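Long-range contacts in possible galactose mutarotase (Streptomyces platensis subsp. rosaceus, PDB 4RNL), which is of unproven function but probably interconverts the alpha and beta anomers of galactose or a related aldose: residues 46-51 with 59-64; 183-188 with 268-273. All blocks are in the same frame, centred on the assembly; numbering follows the deposited sequence.

The two contacts are near neighbours in the fold, with their centres about 10 Å apart, and both segments of contact 1 precede those of contact 2 in the sequence. Contact 1 is local, joining strand 45-51 of the five-stranded antiparallel sheet to the chain that leaves strand 57-59, one of the sheet's two outer strands. Contact 2 is distant in sequence, bringing the end of strand 180-185, from the seven-stranded sheet, against strand 268-274 of the nine-stranded sheet. Backbone carbonyls of contact 1 accept hydrogen bonds from contact 2: Ala-50 O from Arg-268 NE and Leu-60 O from Asn-186 N. All three sheets of this galactose mutarotase-like beta fold are therefore knitted together at one buried place.

Contact 1 (46-51 with 59-64); sequences QTVEAP and QLALGF
Gln-59 lies beside Glu-49 as a non-hydrogen-bonded antiparallel pair, and the CG atoms of the two side chains meet at 3.9 Å. With CG anti to the backbone N (chi1 -155°) and a bend at chi2, the Gln-59 chain passes across Thr-47 at about a right angle and brings its amide to the backbone of strand 45-51. There OE1 takes the N-H of Val-48 in its carbonyl plane at 2.9 Å, and also that of Ala-61, which comes from above that plane; Gln-59 NE2 returns a bond to Ala-61 O, which fixes the amide's rotation. Were this glutamine replaced by an alanine, the buried N-H of Val-48 would probably lose its acceptor, and the N-H and carbonyl of Ala-61 would lose their amide partner. Leu-60 N donates to Val-48 O at 2.8 Å, while Leu-60 CD1 rests on the methyl of Ala-50. The Ala-61 methyl packs against CG2 of Val-48. At Phe-64, the carbonyl O receives NE2 of Gln-46 on a lone pair, in an almost straight bond of 2.8 Å (177°); Arg-24 holds the other end of that amide. Beyond the pairing of Glu-49 with Gln-59, two glutamine amides thus supply several of the hydrogen bonds that satisfy buried backbone groups on both segments.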
# COMPACT_ATOMS: atom_id res chain seq x y z
N GLN A 46 6.54 -3.85 8.51
CA GLN A 46 7.96 -3.60 8.69
C GLN A 46 8.82 -4.61 7.94
O GLN A 46 9.82 -4.25 7.32
CB GLN A 46 8.34 -3.64 10.17
CG GLN A 46 9.74 -3.09 10.42
CD GLN A 46 10.55 -4.01 11.29
OE1 GLN A 46 10.03 -4.96 11.87
NE2 GLN A 46 11.85 -3.74 11.38
N THR A 47 8.43 -5.88 8.00
CA THR A 47 9.15 -6.92 7.27
C THR A 47 8.22 -8.00 6.71
O THR A 47 7.16 -8.29 7.27
CB THR A 47 10.24 -7.60 8.13
OG1 THR A 47 9.68 -8.01 9.38
CG2 THR A 47 11.43 -6.68 8.40
N VAL A 48 8.65 -8.58 5.60
CA VAL A 48 7.99 -9.71 4.96
C VAL A 48 9.10 -10.69 4.57
O VAL A 48 10.01 -10.33 3.82
CB VAL A 48 7.23 -9.28 3.69
CG1 VAL A 48 6.70 -10.49 2.95
CG2 VAL A 48 6.08 -8.33 4.03
N GLU A 49 9.03 -11.91 5.09
CA GLU A 49 10.05 -12.92 4.80
C GLU A 49 9.41 -14.14 4.17
O GLU A 49 8.39 -14.63 4.66
CB GLU A 49 10.79 -13.31 6.08
CG GLU A 49 11.66 -12.19 6.64
CD GLU A 49 12.04 -12.40 8.09
OE1 GLU A 49 13.17 -12.87 8.34
OE2 GLU A 49 11.22 -12.10 8.98
N ALA A 50 10.02 -14.64 3.10
CA ALA A 50 9.47 -15.73 2.30
C ALA A 50 10.61 -16.55 1.72
O ALA A 50 11.69 -16.01 1.45
CB ALA A 50 8.61 -15.15 1.16
N PRO A 51 10.37 -17.85 1.49
CA PRO A 51 11.45 -18.71 0.96
C PRO A 51 11.71 -18.52 -0.53
O PRO A 51 10.78 -18.21 -1.29
CB PRO A 51 10.93 -20.12 1.23
CG PRO A 51 9.44 -19.99 1.19
CD PRO A 51 9.14 -18.61 1.76
N GLN A 59 14.33 -11.55 3.60
CA GLN A 59 13.47 -10.39 3.89
C GLN A 59 13.29 -9.58 2.62
O GLN A 59 14.29 -9.23 1.97
CB GLN A 59 14.10 -9.53 4.99
CG GLN A 59 13.10 -8.68 5.79
CD GLN A 59 12.48 -7.57 4.96
OE1 GLN A 59 11.25 -7.45 4.88
NE2 GLN A 59 13.33 -6.76 4.32
N LEU A 60 12.04 -9.27 2.27
CA LEU A 60 11.73 -8.73 0.95
C LEU A 60 11.22 -7.28 0.96
O LEU A 60 11.26 -6.61 -0.07
CB LEU A 60 10.67 -9.60 0.26
CG LEU A 60 10.88 -11.12 0.32
CD1 LEU A 60 9.75 -11.83 -0.42
CD2 LEU A 60 12.23 -11.51 -0.27
N ALA A 61 10.72 -6.80 2.09
CA ALA A 61 10.09 -5.47 2.08
C ALA A 61 11.10 -4.34 2.32
O ALA A 61 12.00 -4.49 3.14
CB ALA A 61 8.96 -5.41 3.11
N LEU A 62 10.95 -3.22 1.61
CA LEU A 62 11.77 -2.05 1.93
C LEU A 62 11.30 -1.52 3.28
O LEU A 62 10.11 -1.38 3.52
CB LEU A 62 11.63 -0.95 0.86
CG LEU A 62 12.06 -1.29 -0.57
CD1 LEU A 62 12.18 -0.02 -1.40
CD2 LEU A 62 13.36 -2.09 -0.60
N GLY A 63 12.25 -1.24 4.16
CA GLY A 63 11.87 -0.77 5.49
C GLY A 63 13.09 -0.45 6.32
O GLY A 63 14.21 -0.36 5.81
N PHE A 64 12.88 -0.29 7.62
CA PHE A 64 13.97 0.04 8.53
C PHE A 64 13.95 -0.93 9.70
O PHE A 64 12.90 -1.48 10.05
CB PHE A 64 13.80 1.45 9.08
CG PHE A 64 13.74 2.52 8.02
CD1 PHE A 64 14.87 2.82 7.26
CD2 PHE A 64 12.57 3.25 7.82
CE1 PHE A 64 14.82 3.81 6.30
CE2 PHE A 64 12.52 4.25 6.85
CZ PHE A 64 13.65 4.53 6.09

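Contact 2 (183-188 with 268-273); sequences TYLNLG and RALALA
Leu-187 O and the side chain of Arg-268 make the one direct hydrogen bond between these segments. The oxygen lies at the guanidinium edge, near its plane, 2.9 Å from NH1 of Arg-268, although the bond is bent (151°) and NH1 sits 24° off the carbonyl plane. The arginine chain, extended from CG to NE, runs past the same oxygen, with CD at 3.3 Å. A water in the guanidinium plane accepts from NH1 at 2.8 Å and donates to Gly-188 O, so the same nitrogen serves Leu-187 O directly and Gly-188 O through the water. Beside this polar end, CD1 of Leu-187 lies over the backbone of strand 268-274, 3.6 Å from Arg-268 O and 4.0 Å from Leu-270 N. Farther along, Leu-185 and Leu-270 cross at about a right angle; Leu-270 CG, anti to the backbone N (chi1 168°), carries CD2 to within 3.7 Å of Leu-185 CD1.

The packing joins two antiparallel sheets of the galactose mutarotase-like beta fold, the end of strand 180-185 meeting the first residues of strand 268-274. Past Leu-185 the chain turns, and Asn-186 OD1 accepts the N-H of Gly-188 at 3.0 Å in an Asx turn, with Leu-187 at its middle. Ser-266 OG also bonds to Leu-187 O and to the backbone N of Arg-268, and His-198 bonds to Leu-187 N. Beyond them, Arg-268 NE is held by Ala-50 O, and Leu-270 leans on Tyr-338 of the neighbouring strand 332-342.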
# COMPACT_ATOMS: atom_id res chain seq x y z
N THR A 183 3.39 -1.06 0.84
CA THR A 183 4.55 -1.95 0.87
C THR A 183 5.32 -1.89 -0.47
O THR A 183 4.71 -1.91 -1.54
CB THR A 183 4.11 -3.41 1.17
OG1 THR A 183 3.79 -3.54 2.57
CG2 THR A 183 5.21 -4.41 0.83
N TYR A 184 6.64 -1.76 -0.41
CA TYR A 184 7.48 -1.96 -1.59
C TYR A 184 8.18 -3.30 -1.41
O TYR A 184 8.69 -3.61 -0.31
CB TYR A 184 8.62 -0.95 -1.68
CG TYR A 184 8.33 0.54 -1.70
CD1 TYR A 184 7.78 1.18 -0.59
CD2 TYR A 184 8.70 1.32 -2.80
CE1 TYR A 184 7.57 2.55 -0.60
CE2 TYR A 184 8.50 2.68 -2.81
CZ TYR A 184 7.94 3.29 -1.70
OH TYR A 184 7.74 4.66 -1.71
N LEU A 185 8.27 -4.07 -2.48
CA LEU A 185 8.90 -5.39 -2.42
C LEU A 185 10.08 -5.51 -3.38
O LEU A 185 10.06 -4.98 -4.50
CB LEU A 185 7.87 -6.49 -2.72
CG LEU A 185 6.77 -6.66 -1.68
CD1 LEU A 185 5.66 -7.53 -2.24
CD2 LEU A 185 7.35 -7.25 -0.39
N ASN A 186 11.12 -6.19 -2.92
CA ASN A 186 12.15 -6.70 -3.81
C ASN A 186 12.20 -8.21 -3.55
O ASN A 186 12.64 -8.64 -2.48
CB ASN A 186 13.51 -6.05 -3.53
CG ASN A 186 14.58 -6.44 -4.54
OD1 ASN A 186 14.67 -7.60 -4.95
ND2 ASN A 186 15.41 -5.48 -4.94
N LEU A 187 11.72 -9.00 -4.51
CA LEU A 187 11.57 -10.44 -4.31
C LEU A 187 12.92 -11.16 -4.24
O LEU A 187 12.99 -12.33 -3.86
CB LEU A 187 10.68 -11.06 -5.41
CG LEU A 187 9.26 -10.49 -5.48
CD1 LEU A 187 8.43 -11.17 -6.56
CD2 LEU A 187 8.58 -10.63 -4.11
N GLY A 188 14.00 -10.45 -4.57
CA GLY A 188 15.34 -10.99 -4.44
C GLY A 188 15.97 -10.61 -3.11
O GLY A 188 17.10 -10.99 -2.80
N ARG A 268 11.44 -16.31 -6.36
CA ARG A 268 10.27 -15.90 -5.58
C ARG A 268 9.20 -15.27 -6.47
O ARG A 268 9.52 -14.48 -7.37
CB ARG A 268 10.65 -14.92 -4.47
CG ARG A 268 11.52 -15.55 -3.38
CD ARG A 268 11.53 -14.70 -2.10
NE ARG A 268 12.50 -15.21 -1.12
CZ ARG A 268 13.81 -14.98 -1.17
NH1 ARG A 268 14.31 -14.24 -2.16
NH2 ARG A 268 14.61 -15.48 -0.25
N ALA A 269 7.95 -15.62 -6.22
CA ALA A 269 6.83 -15.11 -7.00
C ALA A 269 5.77 -14.55 -6.07
O ALA A 269 5.54 -15.08 -4.99
CB ALA A 269 6.23 -16.22 -7.85
N LEU A 270 5.12 -13.48 -6.52
CA LEU A 270 3.98 -12.89 -5.82
C LEU A 270 2.79 -12.83 -6.74
O LEU A 270 2.91 -12.39 -7.89
CB LEU A 270 4.32 -11.46 -5.39
CG LEU A 270 3.16 -10.61 -4.88
CD1 LEU A 270 2.67 -11.11 -3.52
CD2 LEU A 270 3.60 -9.16 -4.79
N ALA A 271 1.65 -13.29 -6.24
CA ALA A 271 0.36 -13.07 -6.91
C ALA A 271 -0.44 -12.14 -6.02
O ALA A 271 -0.69 -12.46 -4.84
CB ALA A 271 -0.37 -14.40 -7.11
N LEU A 272 -0.82 -11.00 -6.56
CA LEU A 272 -1.54 -9.97 -5.81
C LEU A 272 -3.00 -9.99 -6.24
O LEU A 272 -3.30 -9.80 -7.42
CB LEU A 272 -0.93 -8.59 -6.13
CG LEU A 272 -1.41 -7.40 -5.29
CD1 LEU A 272 -1.07 -7.63 -3.83
CD2 LEU A 272 -0.80 -6.08 -5.76
N ALA A 273 -3.90 -10.22 -5.28
CA ALA A 273 -5.33 -10.24 -5.57
C ALA A 273 -6.02 -9.11 -4.83
O ALA A 273 -5.63 -8.78 -3.71
CB ALA A 273 -5.93 -11.58 -5.19
O HOH W 1 17.10 -14.05 -2.10